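Local coordinates for uncharacterized protein Atu2773 (Agrobacterium tumefaciens, PDB 2QV5) that is of unknown function but belongs to the divergent polysaccharide deacetylase family and so may act on carbohydrate, at residues Ile50-Pro55 with Glu222-Ile227; Val32-Gly37 with Asp201-Ile206; Ile206-Gly211 with Arg237-Val242; Gly155-Asp160 with Val242-Leu247. All blocks are in the same frame, centred on the assembly; numbering follows the deposited sequence. Where two conformers were deposited one is given.

Interaction 1 of 4, residues Ile50-Pro55 with Glu222-Ile227; sequences IRDLPP and ESIAAI
Asp52 and Leu53 pack against Ile224 and Ile227 on the outside of a polysaccharide deacetylase-like beta/alpha barrel. Helix 43-52 ends here, and Leu53 is the first residue to leave its helical path. Helix 221-233 runs past this end. Asp52 and Ile224 lie crosswise, at about a right angle. The carbon part of Asp52 does the touching: its CB is 3.7 Å from Ile224 CG2. The carboxylate is paired with basic groups, though its OD2 still lies 4.0 Å from Ile224 CG2. OD1 of Asp52 forms a salt bridge with Arg51 NH1 at 2.9 Å, and OD2 forms another with Lys48. Two basic groups thus probably steady the carboxylate.

Leu53 is buried and reaches in with one branch. Its CG sits beside the backbone N (chi1 -61°), which brings CD2 up to the helix. There CD2 is 3.7 Å from Ile227 CG2. Leu53 CG is 4.3 Å from Ile224 CG2, a looser apolar touch. The other branch of Leu53 and the side chain of Ile227 both reach Val36 of strand 30-39, so the contact joins two helices to the sheet. Arg232 NH2 binds Asp52 O and ties the helix end to helix 221-233. Ile224 O, the acceptor of Ser228 OG, lies 3.8 Å from Leu53 CD2, a plain van der Waals contact.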
loop_
_atom_site.group_PDB
_atom_site.type_symbol
_atom_site.label_atom_id
_atom_site.label_comp_id
_atom_site.label_asym_id
_atom_site.label_seq_id
_atom_site.Cartn_x
_atom_site.Cartn_y
_atom_site.Cartn_z
ATOM N N ILE A 50 15.043 3.017 1.874
ATOM C CA ILE A 50 15.501 3.248 0.505
ATOM C C ILE A 50 16.886 2.626 0.261
ATOM O O ILE A 50 17.129 2.014 -0.784
ATOM C CB ILE A 50 15.579 4.783 0.202
ATOM C CG1 ILE A 50 14.209 5.458 0.357
ATOM C CG2 ILE A 50 16.181 5.064 -1.180
ATOM C CD1 ILE A 50 13.207 5.115 -0.695
ATOM N N ARG A 51 17.785 2.802 1.230
ATOM C CA ARG A 51 19.147 2.238 1.186
ATOM C C ARG A 51 19.176 0.701 1.112
ATOM O O ARG A 51 19.992 0.124 0.382
ATOM C CB ARG A 51 19.913 2.713 2.424
ATOM C CG ARG A 51 21.398 2.420 2.467
ATOM C CD ARG A 51 21.946 2.885 3.812
ATOM N NE ARG A 51 23.249 2.303 4.124
ATOM C CZ ARG A 51 23.434 1.212 4.866
ATOM N NH1 ARG A 51 22.397 0.564 5.387
ATOM N NH2 ARG A 51 24.667 0.768 5.089
ATOM N N ASP A 52 18.284 0.050 1.861
ATOM C CA ASP A 52 18.363 -1.398 2.085
ATOM C C ASP A 52 17.428 -2.305 1.285
ATOM O O ASP A 52 17.806 -3.433 0.955
ATOM C CB ASP A 52 18.206 -1.725 3.574
ATOM C CG ASP A 52 19.363 -1.226 4.421
ATOM O OD1 ASP A 52 20.385 -0.761 3.864
ATOM O OD2 ASP A 52 19.236 -1.293 5.660
ATOM N N LEU A 53 16.203 -1.856 1.015
ATOM C CA LEU A 53 15.230 -2.720 0.337
ATOM C C LEU A 53 15.546 -2.777 -1.156
ATOM O O LEU A 53 15.878 -1.759 -1.740
ATOM C CB LEU A 53 13.787 -2.244 0.570
ATOM C CG LEU A 53 13.323 -2.238 2.039
ATOM C CD1 LEU A 53 12.152 -1.302 2.261
ATOM C CD2 LEU A 53 12.978 -3.634 2.524
ATOM N N PRO A 54 15.473 -3.977 -1.766
ATOM C CA PRO A 54 15.585 -4.068 -3.223
ATOM C C PRO A 54 14.376 -3.411 -3.906
ATOM O O PRO A 54 13.296 -3.326 -3.288
ATOM C CB PRO A 54 15.618 -5.582 -3.472
ATOM C CG PRO A 54 14.912 -6.161 -2.311
ATOM C CD PRO A 54 15.317 -5.310 -1.154
ATOM N N PRO A 55 14.555 -2.915 -5.153
ATOM C CA PRO A 55 13.509 -2.161 -5.877
ATOM C C PRO A 55 12.196 -2.909 -6.120
ATOM O O PRO A 55 11.199 -2.296 -6.495
ATOM C CB PRO A 55 14.163 -1.840 -7.220
ATOM C CG PRO A 55 15.333 -2.721 -7.328
ATOM C CD PRO A 55 15.802 -2.984 -5.930
ATOM N N GLU A 222 13.895 -3.583 12.175
ATOM C CA GLU A 222 13.877 -5.058 12.063
ATOM C C GLU A 222 13.139 -5.534 10.805
ATOM O O GLU A 222 13.551 -6.505 10.161
ATOM C CB GLU A 222 13.271 -5.712 13.308
ATOM C CG GLU A 222 14.075 -5.502 14.594
ATOM C CD GLU A 222 15.243 -6.469 14.750
ATOM O OE1 GLU A 222 15.321 -7.466 13.997
ATOM O OE2 GLU A 222 16.088 -6.231 15.641
ATOM N N SER A 223 12.060 -4.842 10.448
ATOM C CA SER A 223 11.294 -5.208 9.253
ATOM C C SER A 223 12.135 -5.025 7.999
ATOM O O SER A 223 12.172 -5.906 7.152
ATOM C CB SER A 223 10.026 -4.374 9.135
ATOM O OG SER A 223 9.245 -4.524 10.296
ATOM N N ILE A 224 12.789 -3.867 7.889
ATOM C CA ILE A 224 13.632 -3.542 6.741
ATOM C C ILE A 224 14.726 -4.596 6.556
ATOM O O ILE A 224 14.880 -5.148 5.458
ATOM C CB ILE A 224 14.246 -2.121 6.871
ATOM C CG1 ILE A 224 13.158 -1.052 6.746
ATOM C CG2 ILE A 224 15.320 -1.894 5.814
ATOM C CD1 ILE A 224 13.567 0.297 7.299
ATOM N N ALA A 225 15.445 -4.904 7.633
ATOM C CA ALA A 225 16.541 -5.873 7.581
ATOM C C ALA A 225 16.073 -7.283 7.163
ATOM O O ALA A 225 16.680 -7.905 6.277
ATOM C CB ALA A 225 17.319 -5.898 8.927
ATOM N N ALA A 226 14.980 -7.757 7.755
ATOM C CA ALA A 226 14.446 -9.092 7.466
ATOM C C ALA A 226 13.875 -9.184 6.063
ATOM O O ALA A 226 14.114 -10.164 5.376
ATOM C CB ALA A 226 13.375 -9.492 8.485
ATOM N N ILE A 227 13.125 -8.161 5.652
ATOM C CA ILE A 227 12.523 -8.108 4.316
ATOM C C ILE A 227 13.582 -7.947 3.231
ATOM O O ILE A 227 13.528 -8.644 2.224
ATOM C CB ILE A 227 11.408 -7.029 4.231
ATOM C CG1 ILE A 227 10.216 -7.459 5.095
ATOM C CG2 ILE A 227 10.943 -6.752 2.779
ATOM C CD1 ILE A 227 9.231 -6.392 5.299
#

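Interaction 2 of 4, residues Val32-Gly37 with Asp201-Ile206; sequences VAIVVG and DDLERI
Leu203 presses one methyl onto Val32 and Ile34. This is helix-on-sheet packing in a parallel beta/alpha barrel: helix 193-210 packs on the outer face of strand 30-39 near its start. The tight part is small and wholly apolar. Leu203 has its CG anti to the backbone N (chi1 -171°), which extends the branch from the helix to the strand. Its CD2 is 3.7 Å from Val32 CG1 and 3.8 Å from Ile34 CG1. One methyl therefore touches two alternate residues of the strand. Both meetings are slanted. Ile34 also touches Ile227 and Trp230, so helix 221-233 shares this layer. Ala33, between the two, points its CB away from helix 193-210, and its side chain meets Val244 and Leu247 on the inner face.

The side of the helix turned from the strand is polar, with Arg205 exposed and Asp202 partly so. Arg205 folds back along its own helix to Asp202. NH2 of Arg205 is 2.9 Å from Asp202 OD1, a salt bridge whose hydrogen bond is bent (146°) and weak. The guanidinium of Arg205 also has Asp202 O over the centre of one face, 4.2 Å above its plane.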
loop_
_atom_site.group_PDB
_atom_site.type_symbol
_atom_site.label_atom_id
_atom_site.label_comp_id
_atom_site.label_asym_id
_atom_site.label_seq_id
_atom_site.Cartn_x
_atom_site.Cartn_y
_atom_site.Cartn_z
ATOM N N VAL A 32 5.224 -12.848 -5.343
ATOM C CA VAL A 32 4.976 -12.246 -4.033
ATOM C C VAL A 32 5.130 -10.733 -4.176
ATOM O O VAL A 32 6.082 -10.288 -4.808
ATOM C CB VAL A 32 5.993 -12.789 -2.970
ATOM C CG1 VAL A 32 6.104 -11.877 -1.755
ATOM C CG2 VAL A 32 5.623 -14.210 -2.509
ATOM N N ALA A 33 4.198 -9.951 -3.626
ATOM C CA ALA A 33 4.422 -8.508 -3.436
ATOM C C ALA A 33 4.590 -8.254 -1.947
ATOM O O ALA A 33 3.958 -8.914 -1.128
ATOM C CB ALA A 33 3.268 -7.663 -3.987
ATOM N N ILE A 34 5.481 -7.333 -1.600
ATOM C CA ILE A 34 5.667 -6.933 -0.196
ATOM C C ILE A 34 5.628 -5.421 -0.175
ATOM O O ILE A 34 6.351 -4.781 -0.942
ATOM C CB ILE A 34 7.016 -7.423 0.415
ATOM C CG1 ILE A 34 7.043 -8.947 0.571
ATOM C CG2 ILE A 34 7.263 -6.755 1.794
ATOM C CD1 ILE A 34 8.447 -9.541 0.561
ATOM N N VAL A 35 4.756 -4.864 0.663
ATOM C CA VAL A 35 4.693 -3.437 0.879
ATOM C C VAL A 35 5.322 -3.077 2.225
ATOM O O VAL A 35 4.942 -3.608 3.278
ATOM C CB VAL A 35 3.234 -2.918 0.823
ATOM C CG1 VAL A 35 3.183 -1.391 0.895
ATOM C CG2 VAL A 35 2.545 -3.417 -0.421
ATOM N N VAL A 36 6.298 -2.178 2.185
ATOM C CA VAL A 36 6.819 -1.596 3.408
ATOM C C VAL A 36 6.291 -0.167 3.457
ATOM O O VAL A 36 6.639 0.669 2.617
ATOM C CB VAL A 36 8.366 -1.652 3.500
ATOM C CG1 VAL A 36 8.847 -0.962 4.788
ATOM C CG2 VAL A 36 8.851 -3.094 3.477
ATOM N N GLY A 37 5.434 0.100 4.436
ATOM C CA GLY A 37 4.775 1.390 4.520
ATOM C C GLY A 37 5.358 2.305 5.580
ATOM O O GLY A 37 6.335 1.960 6.255
ATOM N N ASP A 201 7.686 -16.851 6.117
ATOM C CA ASP A 201 7.380 -18.257 5.773
ATOM C C ASP A 201 5.892 -18.462 5.465
ATOM O O ASP A 201 5.554 -19.181 4.519
ATOM C CB ASP A 201 7.792 -19.229 6.890
ATOM C CG ASP A 201 9.294 -19.381 7.020
ATOM O OD1 ASP A 201 10.016 -19.317 6.000
ATOM O OD2 ASP A 201 9.755 -19.590 8.162
ATOM N N ASP A 202 5.016 -17.851 6.270
ATOM C CA ASP A 202 3.563 -17.878 6.019
ATOM C C ASP A 202 3.270 -17.321 4.625
ATOM O O ASP A 202 2.555 -17.938 3.838
ATOM C CB ASP A 202 2.793 -17.086 7.090
ATOM C CG ASP A 202 2.689 -17.827 8.417
ATOM O OD1 ASP A 202 3.068 -19.017 8.481
ATOM O OD2 ASP A 202 2.213 -17.222 9.404
ATOM N N LEU A 203 3.890 -16.187 4.305
ATOM C CA LEU A 203 3.727 -15.541 3.004
ATOM C C LEU A 203 4.126 -16.450 1.848
ATOM O O LEU A 203 3.407 -16.559 0.843
ATOM C CB LEU A 203 4.536 -14.236 2.943
ATOM C CG LEU A 203 4.322 -13.313 1.727
ATOM C CD1 LEU A 203 2.876 -12.830 1.665
ATOM C CD2 LEU A 203 5.281 -12.128 1.806
ATOM N N GLU A 204 5.263 -17.113 2.006
ATOM C CA GLU A 204 5.754 -18.011 0.979
ATOM C C GLU A 204 4.782 -19.186 0.795
ATOM O O GLU A 204 4.427 -19.516 -0.328
ATOM C CB GLU A 204 7.162 -18.498 1.321
ATOM C CG GLU A 204 7.638 -19.590 0.390
ATOM C CD GLU A 204 9.080 -19.983 0.608
ATOM O OE1 GLU A 204 9.799 -19.301 1.373
ATOM O OE2 GLU A 204 9.496 -20.984 -0.004
ATOM N N ARG A 205 4.338 -19.778 1.902
ATOM C CA ARG A 205 3.379 -20.885 1.872
ATOM C C ARG A 205 2.077 -20.528 1.139
ATOM O O ARG A 205 1.621 -21.278 0.267
ATOM C CB ARG A 205 3.081 -21.369 3.301
ATOM C CG ARG A 205 1.982 -22.438 3.375
ATOM C CD ARG A 205 1.660 -22.932 4.797
ATOM N NE ARG A 205 1.665 -21.902 5.845
ATOM C CZ ARG A 205 0.672 -21.050 6.105
ATOM N NH1 ARG A 205 -0.444 -21.042 5.386
ATOM N NH2 ARG A 205 0.808 -20.181 7.093
ATOM N N ILE A 206 1.490 -19.383 1.496
ATOM C CA ILE A 206 0.266 -18.877 0.855
ATOM C C ILE A 206 0.487 -18.550 -0.634
ATOM O O ILE A 206 -0.327 -18.920 -1.476
ATOM C CB ILE A 206 -0.306 -17.644 1.621
ATOM C CG1 ILE A 206 -0.665 -18.042 3.056
ATOM C CG2 ILE A 206 -1.541 -17.047 0.903
ATOM C CD1 ILE A 206 -0.881 -16.879 3.988
#

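Interaction 3 of 4, residues Ile206-Gly211 with Arg237-Val242; sequences IARRNG and RGIEIV
Arg208 gives up most of the surface buried here, with Arg237 and Ile239 following equally. Two conformers of Arg208 were modelled, and this account holds for one of them. The side chain leaves helix 193-210 with CG trans to the main-chain N (chi1 -168°), and a bend at chi3 turns it. That brings the guanidinium to the turn before strand 239-241. Its NH2 meets Arg237 O at 3.5 Å, with the oxygen at the edge of the guanidinium and in its plane. The N-H...O angle is 147°, so the bond is weak. NH2 of Arg208 also lies 4.0 Å from Ile239 CD1, and the two side chains run at about a right angle.

The two arginines come close: Arg208 NH2 is 4.9 Å from Arg237 NE. Glu204, one turn back on helix 193-210, probably offsets both charges, since its OE2 forms a salt bridge with Arg208 and its OE1 another with Arg237. The two arginines are exposed at the protein surface, while Ile239 is buried. Nearby, Ala207 of the helix and Ile239 both pack on Thr30 and Val32 of strand 30-39, while Trp230 of helix 221-233 touches Arg237.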
loop_
_atom_site.group_PDB
_atom_site.type_symbol
_atom_site.label_atom_id
_atom_site.label_comp_id
_atom_site.label_asym_id
_atom_site.label_seq_id
_atom_site.Cartn_x
_atom_site.Cartn_y
_atom_site.Cartn_z
ATOM N N ILE A 206 1.490 -19.383 1.496
ATOM C CA ILE A 206 0.266 -18.877 0.855
ATOM C C ILE A 206 0.487 -18.550 -0.634
ATOM O O ILE A 206 -0.327 -18.920 -1.476
ATOM C CB ILE A 206 -0.306 -17.644 1.621
ATOM C CG1 ILE A 206 -0.665 -18.042 3.056
ATOM C CG2 ILE A 206 -1.541 -17.047 0.903
ATOM C CD1 ILE A 206 -0.881 -16.879 3.988
ATOM N N ALA A 207 1.590 -17.869 -0.941
ATOM C CA ALA A 207 1.987 -17.599 -2.323
ATOM C C ALA A 207 2.147 -18.868 -3.151
ATOM O O ALA A 207 1.675 -18.914 -4.270
ATOM C CB ALA A 207 3.276 -16.802 -2.361
ATOM N N ARG A 208 2.811 -19.889 -2.606
ATOM C CA ARG A 208 3.045 -21.111 -3.376
ATOM C C ARG A 208 1.727 -21.816 -3.699
ATOM O O ARG A 208 1.520 -22.248 -4.837
ATOM C CB ARG A 208 4.029 -22.057 -2.673
ATOM C CG ARG A 208 4.504 -23.190 -3.572
ATOM C CD ARG A 208 5.714 -23.923 -3.019
ATOM N NE ARG A 208 6.936 -23.140 -3.178
ATOM C CZ ARG A 208 7.651 -22.643 -2.175
ATOM N NH1 ARG A 208 7.284 -22.864 -0.919
ATOM N NH2 ARG A 208 8.751 -21.946 -2.430
ATOM N N ARG A 209 0.834 -21.889 -2.717
ATOM C CA ARG A 209 -0.472 -22.534 -2.884
ATOM C C ARG A 209 -1.424 -21.744 -3.792
ATOM O O ARG A 209 -2.064 -22.316 -4.671
ATOM C CB ARG A 209 -1.102 -22.789 -1.509
ATOM C CG ARG A 209 -2.519 -23.384 -1.568
ATOM C CD ARG A 209 -3.030 -23.797 -0.210
ATOM N NE ARG A 209 -2.301 -24.941 0.321
ATOM C CZ ARG A 209 -2.628 -26.219 0.123
ATOM N NH1 ARG A 209 -3.691 -26.554 -0.597
ATOM N NH2 ARG A 209 -1.886 -27.173 0.664
ATOM N N ASN A 210 -1.505 -20.428 -3.588
ATOM C CA ASN A 210 -2.427 -19.594 -4.358
ATOM C C ASN A 210 -1.873 -19.119 -5.709
ATOM O O ASN A 210 -2.631 -18.675 -6.579
ATOM C CB ASN A 210 -2.908 -18.394 -3.512
ATOM C CG ASN A 210 -3.794 -18.812 -2.337
ATOM O OD1 ASN A 210 -4.150 -19.977 -2.189
ATOM N ND2 ASN A 210 -4.159 -17.847 -1.500
ATOM N N GLY A 211 -0.560 -19.236 -5.896
ATOM C CA GLY A 211 0.088 -18.672 -7.076
ATOM C C GLY A 211 0.665 -17.297 -6.778
ATOM O O GLY A 211 1.714 -16.943 -7.307
ATOM N N ARG A 237 14.311 -19.897 -4.614
ATOM C CA ARG A 237 13.199 -20.808 -4.355
ATOM C C ARG A 237 12.014 -20.622 -5.320
ATOM O O ARG A 237 10.880 -20.914 -4.974
ATOM C CB ARG A 237 12.762 -20.703 -2.888
ATOM C CG ARG A 237 13.849 -21.140 -1.912
ATOM C CD ARG A 237 13.371 -21.165 -0.459
ATOM N NE ARG A 237 12.590 -19.983 -0.101
ATOM C CZ ARG A 237 13.105 -18.799 0.221
ATOM N NH1 ARG A 237 14.418 -18.609 0.234
ATOM N NH2 ARG A 237 12.298 -17.795 0.532
ATOM N N GLY A 238 12.290 -20.164 -6.539
ATOM C CA GLY A 238 11.242 -19.984 -7.564
ATOM C C GLY A 238 10.192 -18.908 -7.304
ATOM O O GLY A 238 9.078 -18.983 -7.833
ATOM N N ILE A 239 10.541 -17.906 -6.499
ATOM C CA ILE A 239 9.620 -16.806 -6.175
ATOM C C ILE A 239 10.101 -15.520 -6.831
ATOM O O ILE A 239 11.236 -15.105 -6.605
ATOM C CB ILE A 239 9.504 -16.593 -4.647
ATOM C CG1 ILE A 239 8.819 -17.798 -3.987
ATOM C CG2 ILE A 239 8.726 -15.310 -4.313
ATOM C CD1 ILE A 239 9.225 -18.004 -2.561
ATOM N N GLU A 240 9.251 -14.916 -7.655
ATOM C CA GLU A 240 9.512 -13.578 -8.172
ATOM C C GLU A 240 8.810 -12.526 -7.305
ATOM O O GLU A 240 7.593 -12.584 -7.108
ATOM C CB GLU A 240 9.087 -13.453 -9.644
ATOM C CG GLU A 240 9.420 -12.074 -10.259
ATOM C CD GLU A 240 9.322 -12.013 -11.778
ATOM O OE1 GLU A 240 8.906 -13.011 -12.405
ATOM O OE2 GLU A 240 9.689 -10.955 -12.354
ATOM N N ILE A 241 9.573 -11.568 -6.780
ATOM C CA ILE A 241 8.960 -10.411 -6.084
ATOM C C ILE A 241 8.542 -9.354 -7.112
ATOM O O ILE A 241 9.363 -8.885 -7.899
ATOM C CB ILE A 241 9.905 -9.783 -5.016
ATOM C CG1 ILE A 241 10.601 -10.877 -4.168
ATOM C CG2 ILE A 241 9.158 -8.725 -4.169
ATOM C CD1 ILE A 241 9.695 -11.658 -3.239
ATOM N N VAL A 242 7.255 -9.028 -7.136
ATOM C CA VAL A 242 6.718 -8.101 -8.124
ATOM C C VAL A 242 6.032 -6.934 -7.421
ATOM O O VAL A 242 5.666 -7.051 -6.252
ATOM C CB VAL A 242 5.722 -8.803 -9.094
ATOM C CG1 VAL A 242 6.393 -9.987 -9.797
ATOM C CG2 VAL A 242 4.462 -9.284 -8.362
#

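Interaction 4 of 4, residues Gly155-Asp160 with Val242-Leu247; sequences GLLFLD and VGVSAL
Leu157 straddles the start of the short helical turn 244-247 with its two methyls. CD1 of Leu157 lies 3.9 Å from Val244 CG1. CD2 of Leu157 lies 3.7 Å from Ser245 CA and also touches Ser245 CB. CG of Leu157 sits between its backbone N and carbonyl carbon (chi1 67°), a crowded position that sends the two methyls to neighbouring residues. Leu159 adds a looser touch, its CD2 being 4.4 Å from Val244 CG2.

Leu159 and Val244 both reach Val35 as well. These residues point into the interior of the beta/alpha barrel, and the turn near the C-terminus lies across the end where the parallel strands begin. Phe158, between Leu157 and Leu159, faces the other way, to Met148 and Ile151 of helix 141-153.

Backbone bonds fix Leu157 to Thr127 and Val129, and Phe158 to Pro179 and Gly181. The turn is held by polar partners further out. Thr58 OG1 takes Val244 N, and Glu81 OE2 takes Ser245 N. Ser245 was modelled in two conformers; in the one described here its OG bonds to Met17 O. Within the turn, Leu247 N reaches Val244 O at 2.9 Å.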
loop_
_atom_site.group_PDB
_atom_site.type_symbol
_atom_site.label_atom_id
_atom_site.label_comp_id
_atom_site.label_asym_id
_atom_site.label_seq_id
_atom_site.Cartn_x
_atom_site.Cartn_y
_atom_site.Cartn_z
ATOM N N GLY A 155 -8.149 5.512 -11.993
ATOM C CA GLY A 155 -7.263 4.478 -12.506
ATOM C C GLY A 155 -6.260 3.974 -11.484
ATOM O O GLY A 155 -5.191 3.480 -11.850
ATOM N N LEU A 156 -6.604 4.098 -10.207
ATOM C CA LEU A 156 -5.752 3.652 -9.118
ATOM C C LEU A 156 -6.293 2.354 -8.522
ATOM O O LEU A 156 -7.512 2.114 -8.519
ATOM C CB LEU A 156 -5.701 4.714 -8.005
ATOM C CG LEU A 156 -5.148 6.106 -8.317
ATOM C CD1 LEU A 156 -5.665 7.142 -7.309
ATOM C CD2 LEU A 156 -3.626 6.066 -8.321
ATOM N N LEU A 157 -5.384 1.530 -8.000
ATOM C CA LEU A 157 -5.770 0.323 -7.276
ATOM C C LEU A 157 -5.957 0.662 -5.811
ATOM O O LEU A 157 -5.411 1.652 -5.343
ATOM C CB LEU A 157 -4.702 -0.767 -7.429
ATOM C CG LEU A 157 -3.305 -0.594 -6.813
ATOM C CD1 LEU A 157 -3.231 -1.073 -5.365
ATOM C CD2 LEU A 157 -2.375 -1.412 -7.647
ATOM N N PHE A 158 -6.721 -0.164 -5.097
ATOM C CA PHE A 158 -6.930 -0.018 -3.648
ATOM C C PHE A 158 -6.395 -1.274 -2.951
ATOM O O PHE A 158 -6.883 -2.386 -3.176
ATOM C CB PHE A 158 -8.437 0.175 -3.363
ATOM C CG PHE A 158 -8.771 0.480 -1.918
ATOM C CD1 PHE A 158 -9.003 1.790 -1.510
ATOM C CD2 PHE A 158 -8.894 -0.542 -0.978
ATOM C CE1 PHE A 158 -9.320 2.084 -0.182
ATOM C CE2 PHE A 158 -9.202 -0.260 0.352
ATOM C CZ PHE A 158 -9.421 1.051 0.750
ATOM N N LEU A 159 -5.392 -1.106 -2.105
ATOM C CA LEU A 159 -4.872 -2.213 -1.318
ATOM C C LEU A 159 -5.384 -2.074 0.118
ATOM O O LEU A 159 -5.130 -1.083 0.799
ATOM C CB LEU A 159 -3.333 -2.250 -1.378
ATOM C CG LEU A 159 -2.656 -3.356 -0.558
ATOM C CD1 LEU A 159 -2.901 -4.742 -1.155
ATOM C CD2 LEU A 159 -1.184 -3.095 -0.412
ATOM N N ASP A 160 -6.143 -3.060 0.563
ATOM C CA ASP A 160 -6.642 -3.063 1.927
ATOM C C ASP A 160 -5.655 -3.897 2.743
ATOM O O ASP A 160 -5.328 -5.030 2.373
ATOM C CB ASP A 160 -8.069 -3.640 1.931
ATOM C CG ASP A 160 -8.778 -3.513 3.286
ATOM O OD1 ASP A 160 -8.188 -3.842 4.339
ATOM O OD2 ASP A 160 -9.964 -3.115 3.287
ATOM N N VAL A 242 7.255 -9.028 -7.136
ATOM C CA VAL A 242 6.718 -8.101 -8.124
ATOM C C VAL A 242 6.032 -6.934 -7.421
ATOM O O VAL A 242 5.666 -7.051 -6.252
ATOM C CB VAL A 242 5.722 -8.803 -9.094
ATOM C CG1 VAL A 242 6.393 -9.987 -9.797
ATOM C CG2 VAL A 242 4.462 -9.284 -8.362
ATOM N N GLY A 243 5.866 -5.816 -8.122
ATOM C CA GLY A 243 5.057 -4.697 -7.604
ATOM C C GLY A 243 3.621 -5.123 -7.339
ATOM O O GLY A 243 3.118 -6.055 -7.978
ATOM N N VAL A 244 2.968 -4.458 -6.384
ATOM C CA VAL A 244 1.561 -4.727 -6.036
ATOM C C VAL A 244 0.619 -4.705 -7.245
ATOM O O VAL A 244 -0.268 -5.557 -7.348
ATOM C CB VAL A 244 1.054 -3.770 -4.920
ATOM C CG1 VAL A 244 -0.463 -3.709 -4.862
ATOM C CG2 VAL A 244 1.573 -4.246 -3.589
ATOM N N SER A 245 0.827 -3.746 -8.154
ATOM C CA SER A 245 0.006 -3.623 -9.366
ATOM C C SER A 245 -0.023 -4.893 -10.210
ATOM O O SER A 245 -1.027 -5.187 -10.859
ATOM C CB SER A 245 0.476 -2.455 -10.229
ATOM O OG SER A 245 -0.315 -2.370 -11.398
ATOM N N ALA A 246 1.082 -5.638 -10.215
ATOM C CA ALA A 246 1.145 -6.899 -10.993
ATOM C C ALA A 246 0.156 -7.946 -10.464
ATOM O O ALA A 246 -0.295 -8.821 -11.212
ATOM C CB ALA A 246 2.543 -7.453 -11.014
ATOM N N LEU A 247 -0.214 -7.810 -9.190
ATOM C CA LEU A 247 -1.052 -8.800 -8.514
ATOM C C LEU A 247 -2.508 -8.404 -8.363
ATOM O O LEU A 247 -3.381 -9.266 -8.337
ATOM C CB LEU A 247 -0.495 -9.100 -7.128
ATOM C CG LEU A 247 0.874 -9.743 -7.021
ATOM C CD1 LEU A 247 1.073 -10.208 -5.591
ATOM C CD2 LEU A 247 0.994 -10.891 -7.993
#

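How the interactions relate
All four contacts belong to one barrel-like parallel sheet and its helices. Strand 30-39 is common ground: interaction 2 uses it directly, and the other three touch it. Interactions 2 and 3 are closest, with centres about 9 Å apart. They share helix 193-210 and Ile206, and their strands pair through backbone bonds. Interaction 4 shares Val242 with interaction 3 but works inside the barrel, whereas interactions 1, 2 and 3 lie on the outside. The centres of interactions 1 and 4 are about 20 Å apart. Along the chain, interaction 1 crosses interaction 2, which closes before interaction 3 opens, and interaction 3 is nested within interaction 4. Early and late parts of the chain thus meet around strand 30-39.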